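Local coordinates for cruciferin (Brassica napus, PDB 3KGL), which probably serves as a seed storage protein, an 11S globulin precursor whose processed form assembles into hexamers as a nutrient reserve, at residues N290-S295 with L304-T309; G328-N333 with T447-S452; L348-G353 with E393-I398. All blocks are in the same frame, centred on the assembly; numbering follows the deposited sequence.

Contact 1: N290-S295 with L304-T309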
# COMPACT_ATOMS: atom_id res chain seq x y z
N ASN A 290 27.94 8.26 1.33
CA ASN A 290 28.49 8.97 0.17
C ASN A 290 28.65 8.12 -1.09
O ASN A 290 29.41 7.14 -1.11
CB ASN A 290 29.79 9.70 0.52
CG ASN A 290 30.23 10.66 -0.58
OD1 ASN A 290 30.70 10.23 -1.64
ND2 ASN A 290 30.05 11.96 -0.33
N LEU A 291 27.94 8.51 -2.14
CA LEU A 291 27.87 7.74 -3.37
C LEU A 291 28.99 8.09 -4.35
O LEU A 291 29.20 7.38 -5.33
CB LEU A 291 26.51 7.92 -4.04
CG LEU A 291 25.39 7.12 -3.39
CD1 LEU A 291 24.13 7.25 -4.21
CD2 LEU A 291 25.84 5.68 -3.29
N ASP A 292 29.70 9.18 -4.08
CA ASP A 292 30.88 9.54 -4.86
C ASP A 292 32.12 8.74 -4.44
O ASP A 292 33.24 9.03 -4.87
CB ASP A 292 31.16 11.04 -4.77
CG ASP A 292 30.30 11.85 -5.71
OD1 ASP A 292 29.72 11.24 -6.64
OD2 ASP A 292 30.19 13.08 -5.51
N ASP A 293 31.89 7.72 -3.61
CA ASP A 293 32.94 6.83 -3.13
C ASP A 293 32.96 5.54 -3.95
O ASP A 293 32.14 4.64 -3.73
CB ASP A 293 32.71 6.49 -1.66
CG ASP A 293 33.98 6.10 -0.93
OD1 ASP A 293 34.84 5.42 -1.54
OD2 ASP A 293 34.10 6.48 0.26
N PRO A 294 33.88 5.46 -4.92
CA PRO A 294 34.09 4.34 -5.86
C PRO A 294 34.53 3.02 -5.21
O PRO A 294 34.46 1.98 -5.87
CB PRO A 294 35.20 4.86 -6.78
CG PRO A 294 35.10 6.32 -6.69
CD PRO A 294 34.72 6.62 -5.28
N SER A 295 34.99 3.06 -3.96
CA SER A 295 35.36 1.84 -3.25
C SER A 295 34.10 1.08 -2.88
O SER A 295 34.16 -0.08 -2.47
CB SER A 295 36.17 2.17 -2.00
OG SER A 295 37.40 2.79 -2.34
N LEU A 304 36.25 3.82 -18.11
CA LEU A 304 34.87 4.17 -18.46
C LEU A 304 34.10 4.96 -17.40
O LEU A 304 33.40 5.91 -17.73
CB LEU A 304 34.08 2.91 -18.79
CG LEU A 304 33.85 2.61 -20.26
CD1 LEU A 304 34.66 3.56 -21.09
CD2 LEU A 304 34.20 1.16 -20.55
N GLY A 305 34.20 4.54 -16.14
CA GLY A 305 33.52 5.22 -15.04
C GLY A 305 32.97 4.25 -14.01
O GLY A 305 33.34 3.08 -14.03
N TYR A 306 32.12 4.72 -13.09
CA TYR A 306 31.47 3.81 -12.13
C TYR A 306 29.97 3.99 -12.01
O TYR A 306 29.41 4.99 -12.44
CB TYR A 306 32.08 3.92 -10.73
CG TYR A 306 31.90 5.25 -10.06
CD1 TYR A 306 31.18 5.38 -8.88
CD2 TYR A 306 32.47 6.40 -10.61
CE1 TYR A 306 31.03 6.62 -8.25
CE2 TYR A 306 32.33 7.64 -10.00
CZ TYR A 306 31.61 7.75 -8.82
OH TYR A 306 31.48 9.00 -8.23
N ILE A 307 29.34 3.00 -11.40
CA ILE A 307 27.98 3.14 -10.89
C ILE A 307 27.92 2.61 -9.48
O ILE A 307 28.29 1.46 -9.23
CB ILE A 307 26.97 2.38 -11.71
CG1 ILE A 307 26.87 3.00 -13.10
CG2 ILE A 307 25.63 2.42 -11.00
CD1 ILE A 307 26.21 2.12 -14.12
N SER A 308 27.48 3.45 -8.55
CA SER A 308 27.41 3.06 -7.16
C SER A 308 25.93 2.98 -6.80
O SER A 308 25.09 3.55 -7.49
CB SER A 308 28.12 4.10 -6.30
OG SER A 308 28.95 3.48 -5.34
N THR A 309 25.61 2.29 -5.72
CA THR A 309 24.20 2.05 -5.41
C THR A 309 23.88 1.97 -3.93
O THR A 309 24.62 1.35 -3.18
CB THR A 309 23.72 0.76 -6.07
OG1 THR A 309 23.26 1.06 -7.40
CG2 THR A 309 22.58 0.17 -5.29
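Y306 carries the packed part of this contact, its ring lying under P294 and beside the backbone of L291. P294 CG stands over the centre of one ring face, 4.3 Å above the plane. At the ring edge, in plane, the carbonyl O of L291 comes 3.5 Å from Y306 CE1. Chi1 of 64° sets Y306 CG between its own backbone N and carbonyl carbon, which brings the ring across to the loop. Two residues on, S308 CB packs 3.6 Å from the same L291 O, and L291 CD2 reaches back to S308 CB at 4.1 Å. The segment 290-295 is the irregular link from strand 288-290, in the sheet of the N-terminal half, to strand 297-301, which opens the C-terminal cupin sheet; here it folds against strand 305-310. The contact slackens toward the carboxylates. D292 OD1 takes only a weak hydrogen bond from Y306 OH, at 3.3 Å, with carboxylate and ring planes 71° apart; its firmer partner is R327, through a salt bridge. D292 and D293 are partly exposed on this looser side, and D293 OD1 accepts a weak bond from the backbone N of S295 at 3.4 Å.

Contact 2: G328-N333 with T447-S452; sequences GSIRQN and TTLTHS
I330 and L449 meet through methyl groups where strand 324-331 of one sheet of the C-terminal cupin domain runs beside strand 449-451, which belongs to the other sheet. From I330 to N333 and from L449 to S452 the two segments run 21° apart, but at I330 and L449 the CA atoms are still 8.6 Å from each other, so side chains rather than backbone bonds fill the gap there. I330 and L449 both point toward the opposite segment and cross at a slant. The branch methyl of the isoleucine does the touching: CG2 lies 3.7 Å from L449 CD2 and somewhat farther from CD1. With chi1 at 69°, I330 CG1 takes the cramped place between backbone N and carbonyl carbon, leaving CG2 beside the N and facing the leucine. V336, F395 and W397 also pack on I330, while L304 lies on L449, so the methyl pair is part of a larger buried apolar layer.

Farther along, the two segments draw together, to 5.7 Å between the CA atoms of N333 and S452, and the character turns polar. H451 turns its imidazole back toward N333, whose CB meets NE2 obliquely at 4.4 Å. Water 1 accepts from N333 ND2 at 3.3 Å and lies within weak hydrogen-bonding distance of H451 NE2, so the bridge between the two side chains is a loose one. The other end of the N333 amide is held within the fold, since OD1 accepts from R389. Just past the end of strand 449-451, S452 packs against K230 of a second subunit. The backbones are joined by S452 N, which donates to N333 O at 3.1 Å with an N-H...O angle of 138°, and S452 OG lies 3.5 Å from that same oxygen.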
# COMPACT_ATOMS: atom_id res chain seq x y z
N GLY A 328 26.09 7.65 -10.76
CA GLY A 328 27.00 7.25 -11.81
C GLY A 328 27.82 8.37 -12.43
O GLY A 328 27.32 9.48 -12.67
N SER A 329 29.09 8.07 -12.68
CA SER A 329 30.00 8.95 -13.42
C SER A 329 30.59 8.21 -14.60
O SER A 329 31.33 7.24 -14.41
CB SER A 329 31.16 9.39 -12.54
OG SER A 329 31.08 10.75 -12.21
N ILE A 330 30.30 8.66 -15.82
CA ILE A 330 30.94 8.08 -17.00
C ILE A 330 31.65 9.12 -17.87
O ILE A 330 31.36 10.31 -17.80
CB ILE A 330 29.95 7.22 -17.82
CG1 ILE A 330 28.88 8.07 -18.49
CG2 ILE A 330 29.27 6.21 -16.92
CD1 ILE A 330 27.66 7.27 -18.88
N ARG A 331 32.59 8.67 -18.68
CA ARG A 331 33.38 9.59 -19.49
C ARG A 331 32.87 9.59 -20.92
O ARG A 331 32.34 8.60 -21.39
CB ARG A 331 34.86 9.21 -19.45
CG ARG A 331 35.33 8.72 -18.09
CD ARG A 331 36.78 9.07 -17.87
NE ARG A 331 36.98 10.49 -18.10
CZ ARG A 331 38.14 11.11 -17.96
NH1 ARG A 331 39.20 10.41 -17.57
NH2 ARG A 331 38.25 12.41 -18.19
N GLN A 332 33.04 10.72 -21.59
CA GLN A 332 32.55 10.91 -22.95
C GLN A 332 32.52 9.61 -23.76
O GLN A 332 33.49 8.86 -23.79
CB GLN A 332 33.39 11.97 -23.68
CG GLN A 332 32.93 12.28 -25.10
CD GLN A 332 33.41 13.65 -25.58
OE1 GLN A 332 34.52 14.08 -25.27
NE2 GLN A 332 32.56 14.34 -26.33
N ASN A 333 31.38 9.37 -24.40
CA ASN A 333 31.21 8.22 -25.29
C ASN A 333 31.04 6.87 -24.60
O ASN A 333 30.86 5.85 -25.27
CB ASN A 333 32.33 8.17 -26.33
CG ASN A 333 32.09 9.11 -27.49
OD1 ASN A 333 30.96 9.27 -27.95
ND2 ASN A 333 33.15 9.75 -27.96
N THR A 447 28.99 -5.99 -18.74
CA THR A 447 27.74 -6.21 -18.03
C THR A 447 26.78 -5.02 -18.10
O THR A 447 25.59 -5.16 -18.43
CB THR A 447 28.02 -6.54 -16.55
OG1 THR A 447 28.25 -7.95 -16.43
CG2 THR A 447 26.86 -6.13 -15.66
N THR A 448 27.34 -3.85 -17.80
CA THR A 448 26.56 -2.63 -17.65
C THR A 448 27.19 -1.46 -18.42
O THR A 448 26.53 -0.83 -19.25
CB THR A 448 26.39 -2.29 -16.16
OG1 THR A 448 25.36 -3.12 -15.59
CG2 THR A 448 26.01 -0.83 -15.98
N LEU A 449 28.46 -1.17 -18.14
CA LEU A 449 29.22 -0.10 -18.81
C LEU A 449 29.96 -0.59 -20.04
O LEU A 449 30.38 -1.74 -20.11
CB LEU A 449 30.23 0.53 -17.85
CG LEU A 449 29.81 1.75 -17.04
CD1 LEU A 449 31.05 2.44 -16.49
CD2 LEU A 449 29.02 2.69 -17.92
N THR A 450 30.15 0.30 -21.02
CA THR A 450 30.96 -0.03 -22.20
C THR A 450 31.40 1.22 -22.97
O THR A 450 30.89 2.32 -22.75
CB THR A 450 30.22 -0.99 -23.12
OG1 THR A 450 31.07 -1.34 -24.22
CG2 THR A 450 28.96 -0.36 -23.64
N HIS A 451 32.37 1.06 -23.87
CA HIS A 451 32.79 2.16 -24.75
C HIS A 451 32.06 2.09 -26.09
O HIS A 451 31.69 1.00 -26.53
CB HIS A 451 34.30 2.14 -24.98
CG HIS A 451 34.86 3.46 -25.43
ND1 HIS A 451 35.27 4.43 -24.54
CD2 HIS A 451 35.07 3.96 -26.67
CE1 HIS A 451 35.70 5.48 -25.22
NE2 HIS A 451 35.59 5.22 -26.51
N SER A 452 31.83 3.24 -26.72
CA SER A 452 31.30 3.27 -28.09
C SER A 452 31.65 4.57 -28.83
O SER A 452 32.78 5.05 -28.75
CB SER A 452 29.78 3.03 -28.11
OG SER A 452 29.04 4.20 -27.82
O HOH W 1 36.12 8.42 -27.48

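Contact 3: L348-G353 with E393-I398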
# COMPACT_ATOMS: atom_id res chain seq x y z
N LEU A 348 15.54 10.50 -12.81
CA LEU A 348 16.95 10.69 -13.13
C LEU A 348 17.32 12.16 -13.16
O LEU A 348 16.65 12.97 -13.82
CB LEU A 348 17.28 10.05 -14.47
CG LEU A 348 18.71 10.23 -14.97
CD1 LEU A 348 19.10 9.08 -15.87
CD2 LEU A 348 18.88 11.55 -15.71
N TYR A 349 18.40 12.49 -12.48
CA TYR A 349 18.84 13.87 -12.41
C TYR A 349 20.29 13.96 -12.86
O TYR A 349 21.13 13.18 -12.42
CB TYR A 349 18.66 14.41 -10.98
CG TYR A 349 19.09 15.84 -10.73
CD1 TYR A 349 18.23 16.90 -10.96
CD2 TYR A 349 20.35 16.11 -10.20
CE1 TYR A 349 18.63 18.22 -10.70
CE2 TYR A 349 20.76 17.41 -9.93
CZ TYR A 349 19.89 18.46 -10.19
OH TYR A 349 20.32 19.74 -9.91
N VAL A 350 20.56 14.89 -13.77
CA VAL A 350 21.91 15.12 -14.25
C VAL A 350 22.56 16.14 -13.32
O VAL A 350 22.01 17.21 -13.08
CB VAL A 350 21.87 15.66 -15.68
CG1 VAL A 350 23.29 15.90 -16.21
CG2 VAL A 350 21.12 14.70 -16.55
N THR A 351 23.73 15.81 -12.79
CA THR A 351 24.44 16.76 -11.93
C THR A 351 25.60 17.40 -12.68
O THR A 351 26.11 18.43 -12.26
CB THR A 351 24.97 16.11 -10.62
OG1 THR A 351 25.92 15.08 -10.91
CG2 THR A 351 23.83 15.53 -9.81
N ASP A 352 25.99 16.79 -13.80
CA ASP A 352 27.17 17.24 -14.53
C ASP A 352 27.19 16.76 -15.97
O ASP A 352 27.15 15.56 -16.24
CB ASP A 352 28.43 16.74 -13.82
CG ASP A 352 28.66 17.41 -12.48
OD1 ASP A 352 28.84 18.65 -12.49
OD2 ASP A 352 28.66 16.70 -11.44
N GLY A 353 27.26 17.71 -16.90
CA GLY A 353 27.41 17.35 -18.29
C GLY A 353 26.17 16.88 -19.01
O GLY A 353 25.03 17.18 -18.64
N GLU A 393 32.38 15.84 -21.59
CA GLU A 393 33.61 15.19 -21.19
C GLU A 393 33.36 14.07 -20.19
O GLU A 393 33.78 12.93 -20.41
CB GLU A 393 34.62 16.19 -20.66
CG GLU A 393 35.63 16.62 -21.70
CD GLU A 393 37.03 16.68 -21.12
OE1 GLU A 393 38.00 16.56 -21.90
OE2 GLU A 393 37.15 16.83 -19.88
N GLN A 394 32.68 14.37 -19.10
CA GLN A 394 32.12 13.28 -18.31
C GLN A 394 30.68 13.55 -17.88
O GLN A 394 30.29 14.68 -17.59
CB GLN A 394 33.02 12.91 -17.13
CG GLN A 394 32.78 13.69 -15.85
CD GLN A 394 33.63 13.14 -14.71
OE1 GLN A 394 34.00 11.96 -14.70
NE2 GLN A 394 33.96 14.01 -13.76
N PHE A 395 29.90 12.48 -17.87
CA PHE A 395 28.49 12.51 -17.51
C PHE A 395 28.31 12.01 -16.08
O PHE A 395 28.83 10.96 -15.72
CB PHE A 395 27.71 11.59 -18.46
CG PHE A 395 26.23 11.65 -18.26
CD1 PHE A 395 25.55 12.86 -18.32
CD2 PHE A 395 25.50 10.49 -18.03
CE1 PHE A 395 24.17 12.92 -18.15
CE2 PHE A 395 24.13 10.55 -17.85
CZ PHE A 395 23.46 11.77 -17.91
N ARG A 396 27.59 12.76 -15.26
CA ARG A 396 27.32 12.30 -13.90
C ARG A 396 25.89 12.60 -13.51
O ARG A 396 25.36 13.67 -13.81
CB ARG A 396 28.29 12.92 -12.91
CG ARG A 396 29.61 13.20 -13.53
CD ARG A 396 30.71 13.17 -12.52
NE ARG A 396 30.46 14.03 -11.38
CZ ARG A 396 30.96 13.79 -10.18
NH1 ARG A 396 30.70 14.61 -9.17
NH2 ARG A 396 31.71 12.70 -10.01
N TRP A 397 25.28 11.65 -12.82
CA TRP A 397 23.86 11.73 -12.57
C TRP A 397 23.49 10.96 -11.33
O TRP A 397 24.29 10.19 -10.80
CB TRP A 397 23.10 11.19 -13.80
CG TRP A 397 23.04 9.67 -13.94
CD1 TRP A 397 21.97 8.87 -13.69
CD2 TRP A 397 24.09 8.79 -14.38
NE1 TRP A 397 22.28 7.57 -13.93
CE2 TRP A 397 23.57 7.49 -14.36
CE3 TRP A 397 25.41 8.98 -14.79
CZ2 TRP A 397 24.33 6.38 -14.73
CZ3 TRP A 397 26.16 7.89 -15.16
CH2 TRP A 397 25.61 6.60 -15.13
N ILE A 398 22.27 11.17 -10.86
CA ILE A 398 21.76 10.45 -9.71
C ILE A 398 20.34 9.95 -10.06
O ILE A 398 19.50 10.75 -10.48
CB ILE A 398 21.80 11.36 -8.44
CG1 ILE A 398 22.31 10.59 -7.21
CG2 ILE A 398 20.48 12.05 -8.18
CD1 ILE A 398 21.62 9.26 -6.94
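V350 and F395 meet at about a right angle in the apolar centre, V350 CG1 lying 3.7 Å from F395 CE1. Swung anti to the backbone N (chi1 -174°), the phenyl ring reaches the valine and also lays CE2 over one face of the W397 indole, offset toward its rim. L348 CD1 closes on W397 CD1 at 3.6 Å, arriving obliquely. Outward from this cluster comes the antiparallel ladder: Y349 and I398 form a hydrogen-bonded pair, V350 and W397 a non-hydrogen-bonded one. A classic beta bulge follows, with T351 and D352 both opposite R396. Their amides approach R396 O from the same face of its plane, T351 N at 2.9 Å and D352 N at 3.2 Å. At the polar edge D352 and R396 lie side by side, pointing the same way. R396 NE gives D352 OD2 a nearly straight salt-bridge hydrogen bond (3.2 Å, 171°), in the guanidinium plane but from above the carboxylate plane. S329 OG holds R396 NH2, while R327 binds T351 OG1. Strand 346-352 is flanked by 377-380 and strand 394-401 by 324-331, and from outside this sheet A390 of strand 385-390 packs on F395.

All three contacts reach the six-stranded antiparallel sheet of the C-terminal cupin domain, on the same side of the chain's centre; their own centres form a triangle with sides of about 12 to 13 Å. Strands 305-310, 324-331, 394-401 and 346-352 lie next to one another in that order, and backbone bonds such as Y306 N to S329 O and F395 N to I330 O tie neighbours together. Along the chain contact 1 closes first, and contact 3 is nested within the long section of chain between the two segments of contact 2. Contacts 1 and 3 thus lie along the six-stranded sheet, while contact 2 joins it to strand 449-451 of the domain's other sheet.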